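Local coordinates for PA1221 (Pseudomonas aeruginosa, PDB 4DG8), which belongs to the ANL clan of AMP-binding proteins, carries a phosphopantetheine attachment domain, and holds adenosine monophosphate in this structure, at residues A[175-188]-A[368-380]. Numbering follows the deposited sequence.
Sequences TTGRPKAIACTHAG and AGLAQGYRNDAAR
K180 and R380 both reach for the carboxylate of D377. K180 NZ lies 2.8 Å from D377 OD2, on the anti side but 32° out of the carboxylate plane. R380 NE lies 2.9 Å from D377 OD2, above the other face. The lysine gets there through a bend at chi2 (-55°), and its chain crosses that of R380 at about a right angle. D377 OD1 accepts from R380 N and N-caps the helix that starts at 378. The amide of N376 extends the pairing of 180-185 past the short strand 373-374. N376 OD1 takes A181 N at 2.9 Å, with the donor well above the carbonyl plane. N376 ND2 gives to P179 O at 3.1 Å, nearly in the amide plane, and also to Q122 OE1. Y374 lies alongside I182, pointing the same way, with Y374 CE1 3.6 Å from I182 CG1. R380 CD sits over one face of the Y374 ring, toward its rim, and Y374 OH bonds to E313. I182 CG2 also meets A371 CB at 3.6 Å. R375 N bonds to A181 O, and A183 N to G373 O. The weakly bonded strand 373-374 is outermost in its mixed sheet, antiparallel to 180-185. The I182 side chain is about 6 Å from AMP. With two cations on one oxygen, D377 is probably kept ionised, offsetting the closeness of K180 and R380.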
loop_
_atom_site.group_PDB
_atom_site.type_symbol
_atom_site.label_atom_id
_atom_site.label_comp_id
_atom_site.label_asym_id
_atom_site.label_seq_id
_atom_site.Cartn_x
_atom_site.Cartn_y
_atom_site.Cartn_z
ATOM N N THR A 175 14.097 2.986 -1.730
ATOM C CA THR A 175 15.535 2.914 -1.435
ATOM C C THR A 175 16.427 2.474 -2.619
ATOM O O THR A 175 16.245 1.407 -3.225
ATOM C CB THR A 175 15.811 2.056 -0.167
ATOM O OG1 THR A 175 15.010 2.544 0.927
ATOM C CG2 THR A 175 17.288 2.120 0.209
ATOM N N THR A 176 17.431 3.309 -2.872
ATOM C CA THR A 176 18.241 3.352 -4.083
ATOM C C THR A 176 17.400 3.435 -5.359
ATOM O O THR A 176 16.201 3.761 -5.313
ATOM C CB THR A 176 19.140 2.088 -4.211
ATOM O OG1 THR A 176 18.359 0.978 -4.677
ATOM C CG2 THR A 176 19.793 1.734 -2.880
ATOM N N GLY A 177 17.995 2.977 -6.462
ATOM C CA GLY A 177 17.413 3.133 -7.783
ATOM C C GLY A 177 16.873 1.829 -8.344
ATOM O O GLY A 177 16.279 1.807 -9.424
ATOM N N ARG A 178 17.078 0.739 -7.608
ATOM C CA ARG A 178 16.541 -0.554 -8.003
ATOM C C ARG A 178 15.357 -0.976 -7.147
ATOM O O ARG A 178 15.432 -0.990 -5.910
ATOM C CB ARG A 178 17.629 -1.621 -7.995
ATOM C CG ARG A 178 18.633 -1.421 -9.101
ATOM C CD ARG A 178 19.751 -2.428 -9.010
ATOM N NE ARG A 178 20.742 -2.202 -10.057
ATOM C CZ ARG A 178 20.750 -2.843 -11.221
ATOM N NH1 ARG A 178 19.821 -3.758 -11.477
ATOM N NH2 ARG A 178 21.687 -2.575 -12.125
ATOM N N PRO A 179 14.245 -1.308 -7.807
ATOM C CA PRO A 179 13.022 -1.707 -7.101
ATOM C C PRO A 179 13.265 -2.924 -6.202
ATOM O O PRO A 179 13.855 -3.919 -6.628
ATOM C CB PRO A 179 12.048 -2.046 -8.240
ATOM C CG PRO A 179 12.931 -2.301 -9.447
ATOM C CD PRO A 179 14.113 -1.397 -9.271
ATOM N N LYS A 180 12.818 -2.836 -4.958
ATOM C CA LYS A 180 12.999 -3.923 -4.007
ATOM C C LYS A 180 11.669 -4.634 -3.736
ATOM O O LYS A 180 10.656 -3.996 -3.440
ATOM C CB LYS A 180 13.623 -3.392 -2.714
ATOM C CG LYS A 180 14.953 -2.677 -2.938
ATOM C CD LYS A 180 15.960 -3.566 -3.689
ATOM C CE LYS A 180 17.294 -2.855 -3.897
ATOM N NZ LYS A 180 18.373 -3.726 -4.483
ATOM N N ALA A 181 11.675 -5.957 -3.844
ATOM C CA ALA A 181 10.445 -6.725 -3.672
ATOM C C ALA A 181 10.217 -7.116 -2.217
ATOM O O ALA A 181 11.002 -7.865 -1.650
ATOM C CB ALA A 181 10.483 -7.953 -4.539
ATOM N N ILE A 182 9.131 -6.613 -1.630
ATOM C CA ILE A 182 8.779 -6.944 -0.251
ATOM C C ILE A 182 7.803 -8.110 -0.192
ATOM O O ILE A 182 6.689 -8.008 -0.685
ATOM C CB ILE A 182 8.193 -5.717 0.484
ATOM C CG1 ILE A 182 9.257 -4.624 0.607
ATOM C CG2 ILE A 182 7.618 -6.113 1.858
ATOM C CD1 ILE A 182 8.693 -3.225 0.980
ATOM N N ALA A 183 8.223 -9.232 0.389
ATOM C CA ALA A 183 7.318 -10.388 0.454
ATOM C C ALA A 183 6.594 -10.396 1.776
ATOM O O ALA A 183 7.204 -10.522 2.838
ATOM C CB ALA A 183 8.050 -11.712 0.213
ATOM N N CYS A 184 5.282 -10.237 1.693
ATOM C CA CYS A 184 4.421 -10.189 2.856
ATOM C C CYS A 184 3.698 -11.527 3.017
ATOM O O CYS A 184 3.440 -12.232 2.064
ATOM C CB CYS A 184 3.433 -9.030 2.766
ATOM S SG CYS A 184 4.293 -7.408 2.967
ATOM N N THR A 185 3.367 -11.841 4.253
ATOM C CA THR A 185 3.074 -13.188 4.689
ATOM C C THR A 185 1.553 -13.266 4.920
ATOM O O THR A 185 0.908 -12.237 5.073
ATOM C CB THR A 185 3.877 -13.369 5.980
ATOM O OG1 THR A 185 4.615 -14.593 5.969
ATOM C CG2 THR A 185 3.019 -13.213 7.192
ATOM N N HIS A 186 0.965 -14.456 4.838
ATOM C CA HIS A 186 -0.424 -14.662 5.273
ATOM C C HIS A 186 -0.712 -14.074 6.682
ATOM O O HIS A 186 -1.730 -13.388 6.900
ATOM C CB HIS A 186 -0.786 -16.160 5.244
ATOM C CG HIS A 186 -1.163 -16.679 3.884
ATOM N ND1 HIS A 186 -2.445 -17.096 3.580
ATOM C CD2 HIS A 186 -0.423 -16.885 2.763
ATOM C CE1 HIS A 186 -2.485 -17.513 2.321
ATOM N NE2 HIS A 186 -1.274 -17.381 1.799
ATOM N N ALA A 187 0.186 -14.345 7.630
ATOM C CA ALA A 187 0.079 -13.793 8.982
ATOM C C ALA A 187 0.033 -12.273 9.030
ATOM O O ALA A 187 -0.673 -11.712 9.858
ATOM C CB ALA A 187 1.214 -14.299 9.870
ATOM N N GLY A 188 0.803 -11.600 8.179
ATOM C CA GLY A 188 0.821 -10.145 8.188
ATOM C C GLY A 188 -0.568 -9.620 7.862
ATOM O O GLY A 188 -1.066 -8.638 8.459
ATOM N N ALA A 368 4.135 -9.944 14.057
ATOM C CA ALA A 368 3.580 -10.831 13.043
ATOM C C ALA A 368 3.360 -10.128 11.700
ATOM O O ALA A 368 3.039 -10.773 10.698
ATOM C CB ALA A 368 2.290 -11.446 13.574
ATOM N N GLY A 369 3.516 -8.800 11.692
ATOM C CA GLY A 369 3.426 -8.013 10.468
ATOM C C GLY A 369 4.707 -7.943 9.643
ATOM O O GLY A 369 4.658 -7.521 8.486
ATOM N N LEU A 370 5.847 -8.358 10.214
ATOM C CA LEU A 370 7.131 -8.235 9.516
ATOM C C LEU A 370 7.158 -9.067 8.234
ATOM O O LEU A 370 6.779 -10.241 8.219
ATOM C CB LEU A 370 8.331 -8.607 10.415
ATOM C CG LEU A 370 8.548 -7.822 11.718
ATOM C CD1 LEU A 370 9.795 -8.300 12.442
ATOM C CD2 LEU A 370 8.597 -6.304 11.479
ATOM N N ALA A 371 7.596 -8.449 7.150
ATOM C CA ALA A 371 7.686 -9.167 5.889
ATOM C C ALA A 371 8.774 -10.227 6.022
ATOM O O ALA A 371 9.631 -10.148 6.909
ATOM C CB ALA A 371 7.990 -8.207 4.733
ATOM N N GLN A 372 8.706 -11.249 5.178
ATOM C CA GLN A 372 9.773 -12.239 5.125
ATOM C C GLN A 372 11.084 -11.531 4.791
ATOM O O GLN A 372 12.153 -11.894 5.305
ATOM C CB GLN A 372 9.445 -13.309 4.084
ATOM C CG GLN A 372 10.547 -14.342 3.884
ATOM C CD GLN A 372 10.357 -15.157 2.619
ATOM O OE1 GLN A 372 10.588 -14.670 1.507
ATOM N NE2 GLN A 372 9.933 -16.410 2.781
ATOM N N GLY A 373 11.004 -10.510 3.933
ATOM C CA GLY A 373 12.180 -9.729 3.586
ATOM C C GLY A 373 12.098 -9.181 2.176
ATOM O O GLY A 373 11.018 -9.153 1.585
ATOM N N TYR A 374 13.229 -8.757 1.626
ATOM C CA TYR A 374 13.229 -8.289 0.247
ATOM C C TYR A 374 13.530 -9.488 -0.603
ATOM O O TYR A 374 14.643 -10.001 -0.589
ATOM C CB TYR A 374 14.279 -7.209 0.029
ATOM C CG TYR A 374 14.029 -6.003 0.885
ATOM C CD1 TYR A 374 12.950 -5.154 0.626
ATOM C CD2 TYR A 374 14.850 -5.718 1.962
ATOM C CE1 TYR A 374 12.699 -4.054 1.424
ATOM C CE2 TYR A 374 14.610 -4.614 2.763
ATOM C CZ TYR A 374 13.533 -3.791 2.490
ATOM O OH TYR A 374 13.302 -2.693 3.284
ATOM N N ARG A 375 12.524 -9.924 -1.348
ATOM C CA ARG A 375 12.576 -11.206 -2.027
ATOM C C ARG A 375 13.777 -11.249 -2.962
ATOM O O ARG A 375 14.415 -12.290 -3.146
ATOM C CB ARG A 375 11.272 -11.426 -2.800
ATOM C CG ARG A 375 11.118 -12.813 -3.385
ATOM C CD ARG A 375 10.779 -13.855 -2.304
ATOM N NE ARG A 375 10.455 -15.106 -2.972
ATOM C CZ ARG A 375 10.192 -16.264 -2.374
ATOM N NH1 ARG A 375 10.190 -16.366 -1.045
ATOM N NH2 ARG A 375 9.909 -17.322 -3.127
ATOM N N ASN A 376 14.082 -10.094 -3.541
ATOM C CA ASN A 376 15.178 -9.954 -4.486
ATOM C C ASN A 376 16.491 -9.345 -3.966
ATOM O O ASN A 376 17.403 -9.095 -4.766
ATOM C CB ASN A 376 14.699 -9.191 -5.725
ATOM C CG ASN A 376 14.441 -7.738 -5.438
ATOM O OD1 ASN A 376 14.157 -7.363 -4.295
ATOM N ND2 ASN A 376 14.567 -6.895 -6.471
ATOM N N ASP A 377 16.574 -9.020 -2.676
ATOM C CA ASP A 377 17.846 -8.511 -2.133
ATOM C C ASP A 377 18.164 -9.125 -0.763
ATOM O O ASP A 377 17.672 -8.644 0.269
ATOM C CB ASP A 377 17.719 -6.990 -1.991
ATOM C CG ASP A 377 19.059 -6.282 -1.789
ATOM O OD1 ASP A 377 20.016 -6.895 -1.271
ATOM O OD2 ASP A 377 19.132 -5.089 -2.154
ATOM N N ALA A 378 19.083 -10.081 -0.737
ATOM C CA ALA A 378 19.367 -10.820 0.489
ATOM C C ALA A 378 20.160 -9.941 1.452
ATOM O O ALA A 378 19.878 -9.902 2.652
ATOM C CB ALA A 378 20.150 -12.106 0.174
ATOM N N ALA A 379 21.166 -9.251 0.916
ATOM C CA ALA A 379 22.010 -8.373 1.719
ATOM C C ALA A 379 21.167 -7.324 2.416
ATOM O O ALA A 379 21.324 -7.064 3.610
ATOM C CB ALA A 379 23.061 -7.705 0.854
ATOM N N ARG A 380 20.260 -6.726 1.659
ATOM C CA ARG A 380 19.377 -5.718 2.212
ATOM C C ARG A 380 18.431 -6.307 3.246
ATOM O O ARG A 380 18.059 -5.628 4.196
ATOM C CB ARG A 380 18.591 -5.030 1.108
ATOM C CG ARG A 380 17.742 -3.872 1.589
ATOM C CD ARG A 380 17.212 -3.077 0.406
ATOM N NE ARG A 380 18.289 -2.783 -0.537
ATOM C CZ ARG A 380 19.022 -1.674 -0.517
ATOM N NH1 ARG A 380 18.785 -0.739 0.395
ATOM N NH2 ARG A 380 19.983 -1.495 -1.416
HETATM O O HOH W 1 4.069 -9.854 6.277
#